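Local coordinates for omega transaminase (Pseudomonas sp., PDB 5LHA), which probably catalyses the pyridoxal-phosphate-dependent transfer of amino groups between amines and carbonyl compounds, as an omega-transaminase of the class-III aminotransferase family, at residues A135-I140 with H323-G328; L432-T437 with G444-A449. One frame throughout, in Å; residues are numbered along the deposited sequence.

Contact 1: residues A135-I140 with H323-G328; sequences ARQYWI and HMIMHG
The flat carboxamide of Gln137 meets the backbone carbonyl of Met324 obliquely, the acceptor lying 33° out of the amide plane. Gln137 NE2 donates to Met324 O at 3.0 Å and sits well above the carbonyl plane, off the lone-pair directions. At 133° the N-H...O line is distinctly bent. The rings of Tyr138 and Trp139, on the same helix, pack instead on Leu260 of strand 260-264. In Gln137, CG is anti to the backbone N (chi1 178°) and the chain beyond stays extended, which carries the amide from helix 124-141 to the short strand. Ile325 CG1 approaches Gln137 NE2 at 3.8 Å, an apolar neighbour alongside the polar bond.

Gln137 NE2 also donates to Ser322 O. Met324 O accepts a weak bond from Asn176 ND2 of the second subunit, with which Met324 and Ile325 form an antiparallel ladder. A glutamate here would probably set a carboxylate against the carbonyls of Ser322 and Met324, leaving both without this donor. Glutamine suits the place because one neutral NH2 can serve two backbone carbonyls, those of Ser322 and Met324, so the helix holds, by side-chain bonding, the peptide backbone that continues the sheet across the subunit interface.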
loop_
_atom_site.group_PDB
_atom_site.type_symbol
_atom_site.label_atom_id
_atom_site.label_comp_id
_atom_site.label_asym_id
_atom_site.label_seq_id
_atom_site.Cartn_x
_atom_site.Cartn_y
_atom_site.Cartn_z
ATOM N N ALA A 135 13.871 12.380 1.718
ATOM C CA ALA A 135 13.725 12.475 0.267
ATOM C C ALA A 135 12.282 12.789 -0.107
ATOM O O ALA A 135 12.027 13.618 -0.989
ATOM C CB ALA A 135 14.192 11.180 -0.403
ATOM N N ARG A 136 11.328 12.133 0.562
ATOM C CA ARG A 136 9.917 12.465 0.390
ATOM C C ARG A 136 9.645 13.925 0.731
ATOM O O ARG A 136 8.888 14.599 0.023
ATOM C CB ARG A 136 9.040 11.552 1.257
ATOM C CG ARG A 136 9.017 10.071 0.863
ATOM C CD ARG A 136 7.951 9.815 -0.187
ATOM N NE ARG A 136 7.764 8.397 -0.513
ATOM C CZ ARG A 136 6.823 7.604 -0.010
ATOM N NH1 ARG A 136 5.933 8.052 0.866
ATOM N NH2 ARG A 136 6.774 6.348 -0.407
ATOM N N GLN A 137 10.246 14.432 1.813
ATOM C CA GLN A 137 9.994 15.817 2.213
ATOM C C GLN A 137 10.578 16.814 1.219
ATOM O O GLN A 137 9.940 17.822 0.909
ATOM C CB GLN A 137 10.558 16.086 3.612
ATOM C CG GLN A 137 10.367 17.533 4.040
ATOM C CD GLN A 137 10.444 17.740 5.533
ATOM O OE1 GLN A 137 10.454 16.787 6.310
ATOM N NE2 GLN A 137 10.496 19.004 5.944
ATOM N N TYR A 138 11.775 16.539 0.694
ATOM C CA TYR A 138 12.385 17.404 -0.313
ATOM C C TYR A 138 11.432 17.680 -1.468
ATOM O O TYR A 138 11.276 18.828 -1.895
ATOM C CB TYR A 138 13.676 16.776 -0.849
ATOM C CG TYR A 138 14.167 17.418 -2.133
ATOM C CD1 TYR A 138 14.796 18.656 -2.113
ATOM C CD2 TYR A 138 13.982 16.804 -3.368
ATOM C CE1 TYR A 138 15.253 19.255 -3.284
ATOM C CE2 TYR A 138 14.429 17.409 -4.551
ATOM C CZ TYR A 138 15.062 18.635 -4.491
ATOM O OH TYR A 138 15.518 19.253 -5.627
ATOM N N TRP A 139 10.820 16.629 -2.017
ATOM C CA TRP A 139 9.934 16.813 -3.164
ATOM C C TRP A 139 8.670 17.577 -2.783
ATOM O O TRP A 139 8.175 18.394 -3.573
ATOM C CB TRP A 139 9.602 15.463 -3.789
ATOM C CG TRP A 139 10.771 14.884 -4.524
ATOM C CD1 TRP A 139 11.488 13.766 -4.182
ATOM C CD2 TRP A 139 11.361 15.381 -5.732
ATOM N NE1 TRP A 139 12.495 13.550 -5.095
ATOM C CE2 TRP A 139 12.435 14.523 -6.057
ATOM C CE3 TRP A 139 11.087 16.465 -6.567
ATOM C CZ2 TRP A 139 13.226 14.714 -7.184
ATOM C CZ3 TRP A 139 11.877 16.654 -7.683
ATOM C CH2 TRP A 139 12.932 15.779 -7.985
ATOM N N ILE A 140 8.135 17.333 -1.583
ATOM C CA ILE A 140 6.958 18.079 -1.141
ATOM C C ILE A 140 7.285 19.560 -1.008
ATOM O O ILE A 140 6.511 20.422 -1.439
ATOM C CB ILE A 140 6.400 17.488 0.169
ATOM C CG1 ILE A 140 5.721 16.145 -0.101
ATOM C CG2 ILE A 140 5.417 18.438 0.821
ATOM C CD1 ILE A 140 5.441 15.359 1.147
ATOM N N HIS A 323 8.555 23.220 5.453
ATOM C CA HIS A 323 9.849 23.507 6.068
ATOM C C HIS A 323 9.929 23.010 7.505
ATOM O O HIS A 323 10.937 23.261 8.176
ATOM C CB HIS A 323 10.171 25.008 6.022
ATOM C CG HIS A 323 9.183 25.872 6.746
ATOM N ND1 HIS A 323 8.481 26.879 6.120
ATOM C CD2 HIS A 323 8.762 25.867 8.034
ATOM C CE1 HIS A 323 7.693 27.476 6.997
ATOM N NE2 HIS A 323 7.836 26.873 8.164
ATOM N N MET A 324 8.874 22.349 7.995
ATOM C CA MET A 324 8.877 21.698 9.299
ATOM C C MET A 324 9.522 20.319 9.189
ATOM O O MET A 324 9.025 19.449 8.467
ATOM C CB MET A 324 7.451 21.578 9.831
ATOM C CG MET A 324 6.739 22.898 10.006
ATOM S SD MET A 324 7.518 23.963 11.228
ATOM C CE MET A 324 7.036 23.133 12.743
ATOM N N ILE A 325 10.620 20.111 9.906
ATOM C CA ILE A 325 11.332 18.834 9.889
ATOM C C ILE A 325 10.906 18.086 11.149
ATOM O O ILE A 325 11.469 18.267 12.229
ATOM C CB ILE A 325 12.845 19.029 9.800
ATOM C CG1 ILE A 325 13.205 19.735 8.489
ATOM C CG2 ILE A 325 13.575 17.692 9.923
ATOM C CD1 ILE A 325 14.673 20.008 8.352
ATOM N N MET A 326 9.888 17.236 11.011
ATOM C CA MET A 326 9.317 16.496 12.137
ATOM C C MET A 326 9.897 15.092 12.252
ATOM O O MET A 326 9.191 14.137 12.598
ATOM C CB MET A 326 7.796 16.438 12.020
ATOM C CG MET A 326 7.104 17.786 12.154
ATOM S SD MET A 326 7.640 18.702 13.613
ATOM C CE MET A 326 8.620 19.981 12.848
ATOM N N HIS A 327 11.188 14.941 11.971
ATOM C CA HIS A 327 11.844 13.646 11.989
ATOM C C HIS A 327 13.149 13.746 12.769
ATOM O O HIS A 327 13.924 14.694 12.579
ATOM C CB HIS A 327 12.123 13.154 10.569
ATOM C CG HIS A 327 12.834 11.840 10.520
ATOM N ND1 HIS A 327 12.189 10.644 10.737
ATOM C CD2 HIS A 327 14.137 11.536 10.317
ATOM C CE1 HIS A 327 13.060 9.657 10.651
ATOM N NE2 HIS A 327 14.251 10.172 10.405
ATOM N N GLY A 328 13.389 12.774 13.639
ATOM C CA GLY A 328 14.614 12.745 14.412
ATOM C C GLY A 328 14.449 11.938 15.682
ATOM O O GLY A 328 13.357 11.484 16.025
#

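Contact 2: residues L432-T437 with G444-A449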
loop_
_atom_site.group_PDB
_atom_site.type_symbol
_atom_site.label_atom_id
_atom_site.label_comp_id
_atom_site.label_asym_id
_atom_site.label_seq_id
_atom_site.Cartn_x
_atom_site.Cartn_y
_atom_site.Cartn_z
ATOM N N LEU A 432 35.315 -11.259 4.218
ATOM C CA LEU A 432 36.495 -10.747 4.905
ATOM C C LEU A 432 36.333 -9.236 5.043
ATOM O O LEU A 432 36.161 -8.546 4.039
ATOM C CB LEU A 432 37.761 -11.074 4.111
ATOM C CG LEU A 432 37.884 -12.497 3.556
ATOM C CD1 LEU A 432 39.221 -12.722 2.864
ATOM C CD2 LEU A 432 37.656 -13.540 4.634
ATOM N N SER A 433 36.378 -8.723 6.274
ATOM C CA SER A 433 36.248 -7.274 6.463
ATOM C C SER A 433 36.998 -6.801 7.708
ATOM O O SER A 433 36.389 -6.299 8.664
ATOM C CB SER A 433 34.775 -6.871 6.531
ATOM O OG SER A 433 34.141 -7.402 7.676
ATOM N N PRO A 434 38.321 -6.926 7.718
ATOM C CA PRO A 434 39.093 -6.659 8.930
ATOM C C PRO A 434 39.240 -5.169 9.175
ATOM O O PRO A 434 38.839 -4.353 8.329
ATOM C CB PRO A 434 40.447 -7.302 8.607
ATOM C CG PRO A 434 40.578 -7.097 7.136
ATOM C CD PRO A 434 39.192 -7.278 6.581
ATOM N N PRO A 435 39.814 -4.773 10.321
ATOM C CA PRO A 435 40.098 -3.349 10.542
ATOM C C PRO A 435 40.977 -2.791 9.435
ATOM O O PRO A 435 41.758 -3.508 8.806
ATOM C CB PRO A 435 40.810 -3.329 11.898
ATOM C CG PRO A 435 40.282 -4.549 12.616
ATOM C CD PRO A 435 40.060 -5.583 11.533
ATOM N N LEU A 436 40.825 -1.494 9.184
ATOM C CA LEU A 436 41.581 -0.853 8.114
ATOM C C LEU A 436 43.046 -0.651 8.475
ATOM O O LEU A 436 43.838 -0.276 7.602
ATOM C CB LEU A 436 40.927 0.479 7.750
ATOM C CG LEU A 436 39.457 0.346 7.321
ATOM C CD1 LEU A 436 38.943 1.629 6.683
ATOM C CD2 LEU A 436 39.216 -0.848 6.393
ATOM N N THR A 437 43.421 -0.895 9.728
ATOM C CA THR A 437 44.815 -0.897 10.144
ATOM C C THR A 437 45.529 -2.210 9.835
ATOM O O THR A 437 46.693 -2.356 10.221
ATOM C CB THR A 437 44.919 -0.576 11.637
ATOM O OG1 THR A 437 44.170 -1.538 12.390
ATOM C CG2 THR A 437 44.392 0.831 11.916
ATOM N N GLY A 444 48.678 -11.813 5.511
ATOM C CA GLY A 444 49.189 -13.156 5.283
ATOM C C GLY A 444 48.611 -14.182 6.240
ATOM O O GLY A 444 48.365 -15.329 5.860
ATOM N N LEU A 445 48.430 -13.799 7.511
ATOM C CA LEU A 445 47.809 -14.706 8.475
ATOM C C LEU A 445 46.413 -15.118 8.028
ATOM O O LEU A 445 46.016 -16.278 8.194
ATOM C CB LEU A 445 47.755 -14.053 9.858
ATOM C CG LEU A 445 46.865 -14.741 10.898
ATOM C CD1 LEU A 445 47.280 -16.191 11.133
ATOM C CD2 LEU A 445 46.875 -13.967 12.207
ATOM N N MET A 446 45.654 -14.178 7.464
ATOM C CA MET A 446 44.318 -14.495 6.970
ATOM C C MET A 446 44.375 -15.445 5.783
ATOM O O MET A 446 43.541 -16.347 5.661
ATOM C CB MET A 446 43.601 -13.207 6.619
ATOM C CG MET A 446 43.351 -12.385 7.853
ATOM S SD MET A 446 42.338 -10.966 7.495
ATOM C CE MET A 446 40.740 -11.744 7.288
ATOM N N VAL A 447 45.335 -15.240 4.885
ATOM C CA VAL A 447 45.524 -16.153 3.764
ATOM C C VAL A 447 45.791 -17.565 4.269
ATOM O O VAL A 447 45.181 -18.538 3.810
ATOM C CB VAL A 447 46.676 -15.654 2.872
ATOM C CG1 VAL A 447 47.068 -16.707 1.843
ATOM C CG2 VAL A 447 46.271 -14.375 2.190
ATOM N N SER A 448 46.701 -17.692 5.233
ATOM C CA SER A 448 47.095 -19.010 5.721
ATOM C C SER A 448 45.935 -19.747 6.378
ATOM O O SER A 448 45.842 -20.975 6.273
ATOM C CB SER A 448 48.257 -18.874 6.704
ATOM O OG SER A 448 49.396 -18.335 6.061
ATOM N N ALA A 449 45.077 -19.026 7.107
ATOM C CA ALA A 449 43.993 -19.687 7.832
ATOM C C ALA A 449 42.904 -20.188 6.891
ATOM O O ALA A 449 42.327 -21.260 7.118
ATOM C CB ALA A 449 43.403 -18.744 8.882
#
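The link from strand 429-432 to helix 440-457 leads from the strand into the last helix of this fold-type-I chain, and here the side chain of Met446 reaches back from the helix to the strand end and the loop that follows. It is an all-apolar contact: no hydrogen bond joins the two segments, and the backbones stay well apart, the closest CA pair being Leu432 and Met446 at 8.9 Å. Methionine bridges that gap with a long, unbranched and flexible chain. Its middle is extended (chi2 -173°), which carries the sulfur away from the helix backbone, and the last torsion, chi3 74°, then turns the methyl aside. The sulfur and the terminal methyl thereby find different partners. Met446 SD faces the pyrrolidine ring of Pro434, 4.3 Å from CG, while Met446 CE reaches Leu432 CB at 4.4 Å. Both are ordinary van der Waals approaches, and all three residues are buried.

Leucine suits the last position of the strand, where its side chain points into the apolar layer under the helix. Proline suits the place two residues on: without an N-H it cannot donate a backbone hydrogen bond, and its ring offers a rigid greasy surface to the sulfur. On the helical side, the turn bearing Met446 is kept in shape by the bond from Ser448 N to Gly444 O, 3.0 Å long.

Met446 also packs on Leu56 of strand 54-57 and Val421 of strand 421-426, so helix 440-457 lies against the sheet that contains strand 429-432. Leu432 touches Val423 of the adjoining strand and Leu368 of helix 353-368, the helix against which Val447 rests from its own side.

How the contacts relate
Following the chain from the N terminus, helix 124-141 comes first, and contact 1 closes a long loop at strand 324-325, after passing through six of the seven strands of the sheet whose outer strands are 115-121 and 184-187. Only then does contact 2 open, closing a short excursion between strand 429-432 and helix 440-457. The two loops are therefore in series, neither nested nor crossed. The centres of contact 1 and contact 2 lie about 42 Å apart, on opposite sides of the chain's centre, and the nearest atoms of the two contacts are about 26 Å apart. Contact 1 ties a helix to an edge shared with a second subunit; contact 2 joins sheet and helix near the C terminus.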